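Local coordinates for protein transcription termination factor FttA (Methanosarcina mazei, PDB 2XR1) that probably ends transcription by cutting nascent RNA at the exit channel of RNA polymerase and degrading the released transcript, as a zinc-dependent nuclease, at residues D318-P321 and D322-L325; G512-G516 and G517-E521. One frame throughout, in Å; residues are numbered along the deposited sequence.

How the contacts relate
Contact 1 and contact 2 are both local, each within one unbroken run of chain, and they lie in different parts of the protein. Contact 1 is the turn of a beta hairpin at the edge of a metallo-beta-lactamase sheet. Contact 2 is a glycine-rich loop leading into a helix of the Beta-Casp region. Their centres are 41 Å apart, on opposite sides of the chain's centre, and their nearest atoms are about 26 Å apart. Neither belongs to the two-zinc site, whose ligands include His245, Asp249, Asp355 and His607. Contact 1 combines strand pairing, a salt bridge and apolar packing. Contact 2 has no hydrogen bond between its segments and is mainly side-chain packing.

Contact 1. Residues D318-P321 and D322-L325; sequences DIAP and DIKL
Asp318 and Lys324 sit side by side on one face of a beta hairpin. The strands 317-320 and 323-329 form it at the edge of one sheet of the metallo-beta-lactamase fold. Asp318 and Lys324 are a non-hydrogen-bonded antiparallel pair, with CA atoms 4.4 Å apart. The backbone bond from Ile319 N to Ile323 O is 3.1 Å long. The side chains of Asp318 and Lys324 point the same way. The lysine chain curls past OD1 of Asp318, from CG to NZ, and Lys324 NZ makes a salt bridge to it at 3.3 Å. A bend at the last torsion of Lys324 (chi4 46°) brings the amine back to this oxygen.

Ile319, Ile323 and Leu325 form the apolar side. Ile319 CG1 sits between its own backbone N and carbonyl carbon (chi1 60°), which turns the chain inward along the second strand. Ile319 CG1 meets Ile323 CG2 at 4.1 Å, and Ile319 CD1 lies 3.9 Å from Leu325 CB. Ala320 CB packs against Ile323 CB near the turn. Phe341 of the next strand touches all three larger residues, and Ile242 of the other sheet touches Ile319 and Leu325.

Pro321 and Asp322 make the turn. The hairpin end is tied to a neighbouring loop through the carboxylate of Asp322, where OD2 bonds to Thr204 OG1 and OD1 to Ser207 OG.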
loop_
_atom_site.group_PDB
_atom_site.type_symbol
_atom_site.label_atom_id
_atom_site.label_comp_id
_atom_site.label_asym_id
_atom_site.label_seq_id
_atom_site.Cartn_x
_atom_site.Cartn_y
_atom_site.Cartn_z
ATOM N N ASP B 318 7.000 10.963 -22.228
ATOM C CA ASP B 318 5.965 11.325 -21.269
ATOM C C ASP B 318 4.957 10.166 -21.239
ATOM O O ASP B 318 4.302 9.913 -22.238
ATOM C CB ASP B 318 5.232 12.609 -21.665
ATOM C CG ASP B 318 6.171 13.795 -21.880
ATOM O OD1 ASP B 318 7.000 14.033 -20.984
ATOM O OD2 ASP B 318 6.067 14.524 -22.921
ATOM N N ILE B 319 4.872 9.446 -20.116
ATOM C CA ILE B 319 3.868 8.410 -19.949
ATOM C C ILE B 319 2.717 8.806 -19.015
ATOM O O ILE B 319 1.766 8.053 -18.849
ATOM C CB ILE B 319 4.469 7.078 -19.490
ATOM C CG1 ILE B 319 5.185 7.226 -18.141
ATOM C CG2 ILE B 319 5.345 6.554 -20.607
ATOM C CD1 ILE B 319 5.751 5.908 -17.587
ATOM N N ALA B 320 2.824 9.992 -18.421
ATOM C CA ALA B 320 1.859 10.490 -17.471
ATOM C C ALA B 320 2.099 11.977 -17.254
ATOM O O ALA B 320 3.096 12.532 -17.677
ATOM C CB ALA B 320 1.949 9.721 -16.168
ATOM N N PRO B 321 1.147 12.658 -16.626
ATOM C CA PRO B 321 1.319 14.104 -16.516
ATOM C C PRO B 321 2.593 14.503 -15.750
ATOM O O PRO B 321 3.038 15.622 -15.851
ATOM C CB PRO B 321 0.082 14.549 -15.739
ATOM C CG PRO B 321 -0.912 13.456 -15.910
ATOM C CD PRO B 321 -0.153 12.197 -16.117
ATOM N N ASP B 322 3.158 13.595 -14.970
ATOM C CA ASP B 322 4.303 13.941 -14.150
ATOM C C ASP B 322 5.377 12.886 -14.172
ATOM O O ASP B 322 6.216 12.867 -13.293
ATOM C CB ASP B 322 3.865 14.210 -12.709
ATOM C CG ASP B 322 3.155 12.989 -12.029
ATOM O OD1 ASP B 322 2.780 11.971 -12.686
ATOM O OD2 ASP B 322 2.987 13.059 -10.802
ATOM N N ILE B 323 5.363 12.013 -15.171
ATOM C CA ILE B 323 6.362 10.968 -15.255
ATOM C C ILE B 323 6.900 10.827 -16.664
ATOM O O ILE B 323 6.120 10.705 -17.592
ATOM C CB ILE B 323 5.829 9.616 -14.773
ATOM C CG1 ILE B 323 5.232 9.749 -13.381
ATOM C CG2 ILE B 323 6.958 8.586 -14.746
ATOM C CD1 ILE B 323 4.737 8.467 -12.847
ATOM N N LYS B 324 8.225 10.886 -16.791
ATOM C CA LYS B 324 8.903 10.632 -18.051
ATOM C C LYS B 324 9.722 9.380 -17.907
ATOM O O LYS B 324 10.438 9.233 -16.935
ATOM C CB LYS B 324 9.844 11.771 -18.400
ATOM C CG LYS B 324 9.158 12.959 -18.936
ATOM C CD LYS B 324 10.159 13.986 -19.383
ATOM C CE LYS B 324 9.491 15.350 -19.707
ATOM N NZ LYS B 324 8.522 15.760 -18.634
ATOM N N LEU B 325 9.633 8.507 -18.888
ATOM C CA LEU B 325 10.320 7.212 -18.891
ATOM C C LEU B 325 11.367 7.166 -19.995
ATOM O O LEU B 325 11.133 7.668 -21.104
ATOM C CB LEU B 325 9.316 6.097 -19.160
ATOM C CG LEU B 325 9.897 4.715 -19.518
ATOM C CD1 LEU B 325 10.690 4.111 -18.348
ATOM C CD2 LEU B 325 8.803 3.731 -20.007
#

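Contact 2. Residues G512-G516 and G517-E521; sequences GMMNG and GPVME
Met514 and Met520 cross at about a right angle where a glycine-rich loop enters helix 518-526 of the Beta-Casp region. The methyl of Met520 butts against the flank of the Met514 chain. Met520 CE is 3.4 Å from Met514 CB and 3.5 Å from Met514 CG. The last torsion of Met514 (chi3 87°) bends that chain, and its own CE also comes round to the Met520 methyl. Met520 is folded twice, at chi2 (-54°) and chi3 (89°). The folds turn its sulfur and methyl back over the loop. Met520 SD then lies 3.4 Å from the carbonyl O of Met514, and Met520 CG is 3.9 Å from Gly516 CA.

Val519 approaches the same methionine from another direction. Its side chain is also roughly perpendicular to that of Met514, and Val519 CG1 is 4.1 Å from Met514 CG. Val519 CG1 is also 3.9 Å from Gly516 O. Val519 CG1 and Met520 CG thus both pack on the backbone of Gly516. The first helical turn is closed by a hydrogen bond from Met520 N to Gly517 O, 3.1 Å long.

Two polar partners fix the glycine pair: Ser511 OG bonds to Gly516 O, and Glu290 OE2 accepts from Gly517 N. Met514 also packs on Ile545 and Ile549 of helix 545-550. Met514 and Val519 both touch Pro417 of strand 414-417, so the loop and the helix start share a neighbour in the parallel sheet.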
loop_
_atom_site.group_PDB
_atom_site.type_symbol
_atom_site.label_atom_id
_atom_site.label_comp_id
_atom_site.label_asym_id
_atom_site.label_seq_id
_atom_site.Cartn_x
_atom_site.Cartn_y
_atom_site.Cartn_z
ATOM N N GLY B 512 13.822 -23.901 -19.543
ATOM C CA GLY B 512 15.122 -23.764 -18.881
ATOM C C GLY B 512 15.339 -24.236 -17.461
ATOM O O GLY B 512 16.487 -24.300 -17.040
ATOM N N MET B 513 14.272 -24.550 -16.726
ATOM C CA MET B 513 14.402 -25.134 -15.364
ATOM C C MET B 513 13.640 -26.453 -15.205
ATOM O O MET B 513 13.304 -26.884 -14.100
ATOM C CB MET B 513 14.011 -24.099 -14.304
ATOM C CG MET B 513 14.923 -22.855 -14.346
ATOM S SD MET B 513 14.499 -21.696 -13.071
ATOM C CE MET B 513 15.865 -20.513 -13.117
ATOM N N MET B 514 13.366 -27.085 -16.347
ATOM C CA MET B 514 12.782 -28.414 -16.431
ATOM C C MET B 514 11.430 -28.559 -15.766
ATOM O O MET B 514 11.031 -29.668 -15.451
ATOM C CB MET B 514 13.768 -29.443 -15.869
ATOM C CG MET B 514 15.067 -29.488 -16.634
ATOM S SD MET B 514 16.305 -30.584 -15.946
ATOM C CE MET B 514 15.891 -32.156 -16.711
ATOM N N ASN B 515 10.713 -27.457 -15.568
ATOM C CA ASN B 515 9.338 -27.535 -15.057
ATOM C C ASN B 515 8.366 -27.992 -16.114
ATOM O O ASN B 515 7.209 -28.264 -15.822
ATOM C CB ASN B 515 8.872 -26.225 -14.376
ATOM C CG ASN B 515 8.947 -26.309 -12.828
ATOM O OD1 ASN B 515 9.451 -27.296 -12.279
ATOM N ND2 ASN B 515 8.446 -25.278 -12.131
ATOM N N GLY B 516 8.829 -28.090 -17.349
ATOM C CA GLY B 516 8.059 -28.746 -18.384
ATOM C C GLY B 516 8.656 -28.516 -19.741
ATOM O O GLY B 516 9.767 -28.024 -19.865
ATOM N N GLY B 517 7.895 -28.855 -20.771
ATOM C CA GLY B 517 8.321 -28.627 -22.142
ATOM C C GLY B 517 8.979 -29.859 -22.716
ATOM O O GLY B 517 9.060 -30.894 -22.058
ATOM N N PRO B 518 9.438 -29.766 -23.962
ATOM C CA PRO B 518 10.031 -30.915 -24.628
ATOM C C PRO B 518 11.285 -31.474 -23.921
ATOM O O PRO B 518 11.607 -32.645 -24.110
ATOM C CB PRO B 518 10.376 -30.364 -26.024
ATOM C CG PRO B 518 10.439 -28.868 -25.837
ATOM C CD PRO B 518 9.382 -28.584 -24.835
ATOM N N VAL B 519 11.981 -30.671 -23.112
ATOM C CA VAL B 519 13.185 -31.170 -22.443
ATOM C C VAL B 519 12.850 -32.340 -21.501
ATOM O O VAL B 519 13.687 -33.188 -21.195
ATOM C CB VAL B 519 13.962 -30.046 -21.697
ATOM C CG1 VAL B 519 13.304 -29.671 -20.374
ATOM C CG2 VAL B 519 15.402 -30.459 -21.477
ATOM N N MET B 520 11.612 -32.370 -21.041
ATOM C CA MET B 520 11.142 -33.470 -20.234
ATOM C C MET B 520 10.946 -34.759 -21.050
ATOM O O MET B 520 11.194 -35.853 -20.545
ATOM C CB MET B 520 9.881 -33.057 -19.479
ATOM C CG MET B 520 10.145 -32.010 -18.382
ATOM S SD MET B 520 11.447 -32.517 -17.209
ATOM C CE MET B 520 12.904 -31.872 -18.013
ATOM N N GLU B 521 10.543 -34.630 -22.306
ATOM C CA GLU B 521 10.489 -35.788 -23.191
ATOM C C GLU B 521 11.906 -36.307 -23.439
ATOM O O GLU B 521 12.161 -37.493 -23.309
ATOM C CB GLU B 521 9.772 -35.470 -24.520
ATOM C CG GLU B 521 8.341 -36.017 -24.622
ATOM C CD GLU B 521 7.440 -35.181 -25.544
ATOM O OE1 GLU B 521 7.337 -33.958 -25.296
ATOM O OE2 GLU B 521 6.825 -35.724 -26.502
#